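Local coordinates for (S)-ureidoglycine aminohydrolase cupin domain-containing protein (Pseudomonas syringae pv. tomato, PDB 3MYX), which is of unknown function but belongs to the cupin superfamily and is probably related to (S)-ureidoglycine aminohydrolases, at residues V197-E202 against L207-G212; S35-A40 against E61-T66. All blocks are in the same frame, centred on the assembly; numbering follows the deposited sequence. Where two conformers were deposited one is given.

Interaction 1 of 2, residues V197-E202 against L207-G212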
ATOM      1  N   VAL A 197      10.469   2.877 -11.090  1.00  8.34           N
ATOM      2  CA  VAL A 197      11.375   1.819 -10.710  1.00  9.55           C
ATOM      3  C   VAL A 197      11.090   0.595 -11.552  1.00  8.65           C
ATOM      4  O   VAL A 197       9.932   0.329 -11.897  1.00 10.11           O
ATOM      5  CB  VAL A 197      11.279   1.497  -9.189  1.00 10.43           C
ATOM      6  CG1 VAL A 197       9.897   1.059  -8.800  1.00 11.74           C
ATOM      7  CG2 VAL A 197      12.336   0.453  -8.749  1.00 11.56           C
ATOM      8  N   VAL A 198      12.155  -0.135 -11.883  1.00  7.28           N
ATOM      9  CA  VAL A 198      12.034  -1.424 -12.546  1.00  7.57           C
ATOM     10  C   VAL A 198      12.264  -2.536 -11.527  1.00  8.31           C
ATOM     11  O   VAL A 198      13.302  -2.587 -10.846  1.00  8.33           O
ATOM     12  CB  VAL A 198      13.030  -1.563 -13.705  1.00  9.31           C
ATOM     13  CG1 VAL A 198      12.954  -2.968 -14.299  1.00 11.35           C
ATOM     14  CG2 VAL A 198      12.746  -0.503 -14.750  1.00 11.64           C
ATOM     15  N   LEU A 199      11.263  -3.391 -11.395  1.00  8.60           N
ATOM     16  CA  LEU A 199      11.322  -4.572 -10.550  1.00  9.98           C
ATOM     17  C   LEU A 199      11.481  -5.788 -11.472  1.00 11.98           C
ATOM     18  O   LEU A 199      10.594  -6.096 -12.280  1.00 13.40           O
ATOM     19  CB  LEU A 199      10.078  -4.666  -9.654  1.00 10.11           C
ATOM     20  CG  LEU A 199       9.805  -3.462  -8.745  1.00  9.46           C
ATOM     21  CD1 LEU A 199       8.518  -3.660  -7.930  1.00 11.39           C
ATOM     22  CD2 LEU A 199      10.996  -3.168  -7.809  1.00 12.22           C
ATOM     23  N   SER A 200      12.634  -6.441 -11.373  1.00 14.22           N
ATOM     24  CA  SER A 200      12.907  -7.646 -12.173  1.00 16.73           C
ATOM     25  C   SER A 200      12.567  -8.886 -11.341  1.00 17.80           C
ATOM     26  O   SER A 200      12.966  -8.978 -10.193  1.00 17.77           O
ATOM     27  CB  SER A 200      14.376  -7.669 -12.636  1.00 19.78           C
ATOM     28  OG  SER A 200      14.780  -6.435 -13.213  1.00 21.21           O
ATOM     29  N   LEU A 201      11.829  -9.845 -11.919  1.00 20.08           N
ATOM     30  CA  LEU A 201      11.100 -10.867 -11.108  1.00 22.52           C
ATOM     31  C   LEU A 201      11.620 -12.313 -11.128  1.00 25.24           C
ATOM     32  O   LEU A 201      12.394 -12.681 -12.011  1.00 25.14           O
ATOM     33  CB  LEU A 201       9.621 -10.864 -11.515  1.00 22.38           C
ATOM     34  CG  LEU A 201       8.998  -9.469 -11.517  1.00 22.70           C
ATOM     35  CD1 LEU A 201       7.516  -9.554 -11.832  1.00 26.53           C
ATOM     36  CD2 LEU A 201       9.237  -8.780 -10.174  1.00 23.39           C
ATOM     37  N   GLU A 202      11.157 -13.120 -10.152  1.00 26.26           N
ATOM     38  CA  GLU A 202      11.585 -14.531 -10.002  1.00 28.05           C
ATOM     39  C   GLU A 202      11.541 -15.289 -11.330  1.00 29.06           C
ATOM     40  O   GLU A 202      12.479 -16.015 -11.662  1.00 30.46           O
ATOM     41  CB  GLU A 202      10.712 -15.274  -8.974  1.00 28.77           C
ATOM     42  N   LEU A 207       8.806  -5.637 -14.387  1.00 18.64           N
ATOM     43  CA  LEU A 207       7.693  -4.739 -14.165  0.50 15.67           C
ATOM     44  C   LEU A 207       8.228  -3.324 -13.991  1.00 13.94           C
ATOM     45  O   LEU A 207       9.010  -3.073 -13.073  1.00 13.14           O
ATOM     46  CB  LEU A 207       6.948  -5.154 -12.901  0.50 15.89           C
ATOM     47  CG  LEU A 207       5.728  -4.319 -12.554  0.50 12.87           C
ATOM     48  CD1 LEU A 207       4.602  -4.551 -13.597  0.50 14.15           C
ATOM     49  CD2 LEU A 207       5.264  -4.678 -11.144  0.50 14.13           C
ATOM     50  N   THR A 208       7.807  -2.409 -14.854  1.00 12.45           N
ATOM     51  CA  THR A 208       8.087  -0.996 -14.686  1.00 11.75           C
ATOM     52  C   THR A 208       6.953  -0.385 -13.886  1.00 12.69           C
ATOM     53  O   THR A 208       5.792  -0.434 -14.302  1.00 14.20           O
ATOM     54  CB  THR A 208       8.219  -0.282 -16.020  1.00 13.76           C
ATOM     55  OG1 THR A 208       9.312  -0.866 -16.736  1.00 15.99           O
ATOM     56  CG2 THR A 208       8.498   1.196 -15.800  1.00 16.74           C
ATOM     57  N   VAL A 209       7.295   0.140 -12.716  1.00 10.19           N
ATOM     58  CA  VAL A 209       6.343   0.810 -11.847  1.00  9.92           C
ATOM     59  C   VAL A 209       6.539   2.296 -12.075  1.00  9.87           C
ATOM     60  O   VAL A 209       7.597   2.850 -11.793  1.00 10.04           O
ATOM     61  CB  VAL A 209       6.554   0.425 -10.362  1.00  9.47           C
ATOM     62  CG1 VAL A 209       5.428   1.025  -9.500  1.00 10.23           C
ATOM     63  CG2 VAL A 209       6.649  -1.114 -10.228  1.00 10.92           C
ATOM     64  N   ASN A 210       5.521   2.914 -12.642  1.00  9.93           N
ATOM     65  CA  ASN A 210       5.558   4.316 -12.993  1.00 10.47           C
ATOM     66  C   ASN A 210       4.910   5.192 -11.944  1.00  9.85           C
ATOM     67  O   ASN A 210       4.241   4.719 -11.024  1.00  9.03           O
ATOM     68  CB  ASN A 210       4.863   4.524 -14.344  1.00 14.32           C
ATOM     69  CG  ASN A 210       5.581   3.823 -15.470  1.00 17.92           C
ATOM     70  OD1 ASN A 210       6.717   4.157 -15.779  1.00 18.80           O
ATOM     71  ND2 ASN A 210       4.919   2.849 -16.098  1.00 24.30           N
ATOM     72  N   THR A 211       5.114   6.489 -12.092  1.00 10.65           N
ATOM     73  CA  THR A 211       4.527   7.444 -11.201  1.00 10.34           C
ATOM     74  C   THR A 211       3.002   7.264 -11.184  1.00  8.71           C
ATOM     75  O   THR A 211       2.369   7.188 -12.231  1.00  9.42           O
ATOM     76  CB  THR A 211       4.875   8.858 -11.651  1.00  9.96           C
ATOM     77  OG1 THR A 211       6.300   8.972 -11.843  1.00 16.11           O
ATOM     78  CG2 THR A 211       4.356   9.860 -10.664  1.00 12.38           C
ATOM     79  N   GLY A 212       2.423   7.166  -9.997  1.00  8.65           N
ATOM     80  CA  GLY A 212       0.982   7.004  -9.853  1.00  7.94           C
ATOM     81  C   GLY A 212       0.496   5.566  -9.867  1.00  7.45           C
ATOM     82  O   GLY A 212      -0.696   5.326  -9.719  1.00  8.72           O
TER
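Val197 lays its CG1 methyl against CB of Val209, 3.7 Å away, the two side chains running alongside each other in one direction. That methyl sits between the backbone N and the carbonyl carbon of its own residue (chi1 60°), a rotamer that sets it beside the neighbouring strand. On the same face CD1 of Leu199 reaches CG2 of Val209 at 3.9 Å, so Val209 is touched by two residues of strand 197-201. The other face carries a looser meeting, with CG2 of Val198 4.0 Å from OG1 of Thr208. Between these two faces runs an antiparallel hairpin: Val197 with Val209 and Leu199 with Leu207 are hydrogen-bonded pairs, each closed by two N-H to O=C bonds, and Val198 with Thr208 is the non-hydrogen-bonded pair between them. The bond from Val209 N to Val197 O is 2.8 Å long and nearly straight. The hairpin lies within the EutQ-like cupin domain. Strand 197-201 continues its sheet on its other edge through backbone bonds from Val198 and Ser200 to strand 222-227, while Leu207 packs on Val7 and Leu9 of strand 7-11 and, together with Val209, on Val215 of strand 214-217.

Interaction 2 of 2, residues S35-A40 against E61-T66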
ATOM      1  N   SER A  35     -18.785  -7.430  -2.844  1.00  9.60           N
ATOM      2  CA  SER A  35     -18.683  -7.367  -4.302  1.00 10.84           C
ATOM      3  C   SER A  35     -17.605  -6.382  -4.757  1.00 10.51           C
ATOM      4  O   SER A  35     -16.982  -6.567  -5.812  1.00 11.70           O
ATOM      5  CB  SER A  35     -20.037  -7.008  -4.959  1.00 13.11           C
ATOM      6  OG  SER A  35     -20.511  -5.741  -4.560  1.00 17.24           O
ATOM      7  N   GLY A  36     -17.399  -5.341  -3.962  1.00  9.21           N
ATOM      8  CA  GLY A  36     -16.390  -4.329  -4.266  1.00  8.90           C
ATOM      9  C   GLY A  36     -14.966  -4.693  -3.900  1.00  6.83           C
ATOM     10  O   GLY A  36     -14.037  -4.009  -4.322  1.00  9.05           O
ATOM     11  N   ARG A  37     -14.785  -5.745  -3.093  1.00  7.40           N
ATOM     12  CA  ARG A  37     -13.467  -6.159  -2.633  1.00  7.55           C
ATOM     13  C   ARG A  37     -12.811  -7.066  -3.657  1.00  7.55           C
ATOM     14  O   ARG A  37     -13.350  -8.128  -3.992  1.00  8.41           O
ATOM     15  CB  ARG A  37     -13.577  -6.872  -1.273  1.00  7.34           C
ATOM     16  CG  ARG A  37     -12.254  -7.413  -0.741  1.00  7.93           C
ATOM     17  CD  ARG A  37     -11.348  -6.328  -0.186  1.00  7.24           C
ATOM     18  NE  ARG A  37     -11.786  -5.892   1.126  1.00  6.63           N
ATOM     19  CZ  ARG A  37     -11.221  -4.917   1.830  1.00  5.75           C
ATOM     20  NH1 ARG A  37     -10.239  -4.205   1.323  1.00  6.87           N
ATOM     21  NH2 ARG A  37     -11.673  -4.637   3.037  1.00  6.32           N
ATOM     22  N   ARG A  38     -11.646  -6.649  -4.149  1.00  7.28           N
ATOM     23  CA  ARG A  38     -10.916  -7.377  -5.190  1.00  7.90           C
ATOM     24  C   ARG A  38      -9.532  -7.637  -4.643  1.00  7.37           C
ATOM     25  O   ARG A  38      -8.675  -6.739  -4.612  1.00  8.72           O
ATOM     26  CB  ARG A  38     -10.863  -6.566  -6.489  1.00  8.90           C
ATOM     27  CG  ARG A  38     -12.174  -5.929  -6.896  1.00  9.51           C
ATOM     28  CD  ARG A  38     -13.242  -6.946  -7.215  1.00 12.01           C
ATOM     29  NE  ARG A  38     -14.538  -6.289  -7.384  1.00 14.69           N
ATOM     30  CZ  ARG A  38     -14.929  -5.657  -8.492  1.00 17.80           C
ATOM     31  NH1 ARG A  38     -14.132  -5.608  -9.552  1.00 19.51           N
ATOM     32  NH2 ARG A  38     -16.128  -5.079  -8.536  1.00 19.91           N
ATOM     33  N   THR A  39      -9.311  -8.861  -4.173  1.00  7.45           N
ATOM     34  CA  THR A  39      -8.085  -9.187  -3.455  1.00  8.38           C
ATOM     35  C   THR A  39      -7.078  -9.861  -4.369  1.00  9.10           C
ATOM     36  O   THR A  39      -7.392 -10.866  -5.006  1.00 10.98           O
ATOM     37  CB  THR A  39      -8.425 -10.077  -2.254  1.00  9.11           C
ATOM     38  OG1 THR A  39      -9.314  -9.346  -1.396  1.00  9.35           O
ATOM     39  CG2 THR A  39      -7.183 -10.469  -1.496  1.00 11.31           C
ATOM     40  N   ALA A  40      -5.880  -9.289  -4.450  1.00  8.14           N
ATOM     41  CA  ALA A  40      -4.799  -9.842  -5.254  1.00  8.92           C
ATOM     42  C   ALA A  40      -3.914 -10.802  -4.475  1.00  8.84           C
ATOM     43  O   ALA A  40      -3.250 -11.652  -5.067  1.00 10.85           O
ATOM     44  CB  ALA A  40      -3.966  -8.723  -5.816  1.00  9.84           C
ATOM     45  N   GLU A  61     -19.164  -0.038  12.509  1.00  9.91           N
ATOM     46  CA  GLU A  61     -19.092   0.327  13.924  0.50 10.85           C
ATOM     47  C   GLU A  61     -17.680   0.179  14.501  1.00 10.54           C
ATOM     48  O   GLU A  61     -17.261   1.015  15.285  1.00  9.94           O
ATOM     49  CB  GLU A  61     -20.112  -0.467  14.750  0.50 12.81           C
ATOM     50  CG  GLU A  61     -20.058  -0.232  16.267  0.50 14.56           C
ATOM     51  CD  GLU A  61     -20.023   1.236  16.665  0.50 18.22           C
ATOM     52  OE1 GLU A  61     -20.610   2.066  15.933  0.50 18.42           O
ATOM     53  OE2 GLU A  61     -19.405   1.549  17.712  0.50 21.15           O
ATOM     54  N   ALA A  62     -16.956  -0.873  14.106  1.00  9.54           N
ATOM     55  CA  ALA A  62     -15.581  -1.101  14.574  1.00  9.58           C
ATOM     56  C   ALA A  62     -14.826  -1.740  13.427  1.00  8.56           C
ATOM     57  O   ALA A  62     -14.988  -2.921  13.152  1.00  9.39           O
ATOM     58  CB  ALA A  62     -15.571  -1.993  15.810  1.00 11.10           C
ATOM     59  N   TYR A  63     -13.984  -0.971  12.742  1.00  7.01           N
ATOM     60  CA  TYR A  63     -13.356  -1.481  11.538  1.00  6.63           C
ATOM     61  C   TYR A  63     -12.517  -2.708  11.893  1.00  7.01           C
ATOM     62  O   TYR A  63     -11.776  -2.680  12.869  1.00  6.89           O
ATOM     63  CB  TYR A  63     -12.509  -0.396  10.845  1.00  7.17           C
ATOM     64  CG  TYR A  63     -12.368  -0.686   9.377  1.00  5.81           C
ATOM     65  CD1 TYR A  63     -13.427  -0.451   8.499  1.00  7.65           C
ATOM     66  CD2 TYR A  63     -11.219  -1.278   8.866  1.00  5.75           C
ATOM     67  CE1 TYR A  63     -13.329  -0.782   7.157  1.00  7.43           C
ATOM     68  CE2 TYR A  63     -11.127  -1.623   7.511  1.00  6.73           C
ATOM     69  CZ  TYR A  63     -12.186  -1.364   6.660  1.00  7.25           C
ATOM     70  OH  TYR A  63     -12.157  -1.686   5.324  1.00  8.92           O
ATOM     71  N   PRO A  64     -12.645  -3.802  11.127  1.00  6.13           N
ATOM     72  CA  PRO A  64     -12.104  -5.072  11.607  1.00  6.17           C
ATOM     73  C   PRO A  64     -10.610  -5.253  11.358  1.00  6.35           C
ATOM     74  O   PRO A  64     -10.019  -6.189  11.889  1.00  6.40           O
ATOM     75  CB  PRO A  64     -12.885  -6.098  10.799  1.00  6.15           C
ATOM     76  CG  PRO A  64     -13.230  -5.383   9.541  1.00  7.35           C
ATOM     77  CD  PRO A  64     -13.548  -4.004   9.982  1.00  7.02           C
ATOM     78  N   TYR A  65     -10.032  -4.397  10.522  1.00  5.48           N
ATOM     79  CA  TYR A  65      -8.657  -4.512  10.085  1.00  5.06           C
ATOM     80  C   TYR A  65      -7.932  -3.199  10.345  1.00  5.02           C
ATOM     81  O   TYR A  65      -8.562  -2.168  10.554  1.00  5.79           O
ATOM     82  CB  TYR A  65      -8.616  -4.767   8.579  1.00  5.87           C
ATOM     83  CG  TYR A  65      -9.559  -5.828   8.031  1.00  5.11           C
ATOM     84  CD1 TYR A  65      -9.822  -7.004   8.729  1.00  5.89           C
ATOM     85  CD2 TYR A  65     -10.139  -5.677   6.779  1.00  5.47           C
ATOM     86  CE1 TYR A  65     -10.666  -7.982   8.210  1.00  6.43           C
ATOM     87  CE2 TYR A  65     -10.968  -6.648   6.261  1.00  5.92           C
ATOM     88  CZ  TYR A  65     -11.209  -7.801   6.967  1.00  5.78           C
ATOM     89  OH  TYR A  65     -12.044  -8.743   6.428  1.00  6.80           O
ATOM     90  N   THR A  66      -6.603  -3.222  10.269  1.00  5.60           N
ATOM     91  CA  THR A  66      -5.852  -1.994   9.977  1.00  5.10           C
ATOM     92  C   THR A  66      -5.759  -1.937   8.466  1.00  5.90           C
ATOM     93  O   THR A  66      -5.294  -2.869   7.856  1.00  6.63           O
ATOM     94  CB  THR A  66      -4.456  -2.001  10.580  1.00  5.93           C
ATOM     95  OG1 THR A  66      -4.569  -2.228  11.990  1.00  7.64           O
ATOM     96  CG2 THR A  66      -3.746  -0.688  10.302  1.00  7.17           C
TER
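Arg37 sends its side chain from strand 37-39 toward Tyr63 and Tyr65, in the loop that joins strands 57-60 and 66-71 of a cupin-type beta fold. From CB the chain first leaves with CG anti to the backbone N (chi1 177°), then bends at both chi2 and chi3, which brings the guanidinium across to the tyrosines. Along the way it packs on Ile27 and on Val52 of strand 47-54. NE makes a salt bridge to Asp31 and NH1 another to Glu67; the two carboxylates probably offset the buried positive charge, and the ring of Phe113 adds a cation-pi contact. NH2 is the atom that meets the loop. It lies 3.8 Å from Tyr63 OH, which approaches the edge of the guanidinium near its plane. This spacing is no hydrogen bond, and the hydroxyl is instead bonded to Glu67, so one carboxylate links Arg37 and Tyr63. The two side chains extend toward each other, with ring and guanidinium planes 65° apart. The hydroxyl of Tyr65 is hydrogen-bonded to Asp28. Pro64 lies between the tyrosines in sequence and packs on both: its CD lies over one face of the Tyr63 ring, nearer the rim than the middle, while its CG stands over the centre of the Tyr65 ring, 3.7 Å above the plane. At the ring edge of Tyr65, CE2 is 3.9 Å from Arg37 NH2.

How the interactions relate
Followed from the N terminus, the chain reaches interaction 2 first. Its 35-40 segment is separated from 61-66 by 20 residues, mostly strand, so the contact closes a long loop that includes strands 41-42, 47-54 and 57-60. Interaction 1 comes much later and closes a short hairpin turn, with four residues between 197-202 and 207-212. The two loops are in series, neither nested nor crossing. One ties strand 37-39 to the approach to strand 66-71; the other pairs adjacent strands. Their centres are about 26 Å apart on opposite sides of the chain's centre, and their nearest atoms, about 11 Å apart, do not touch.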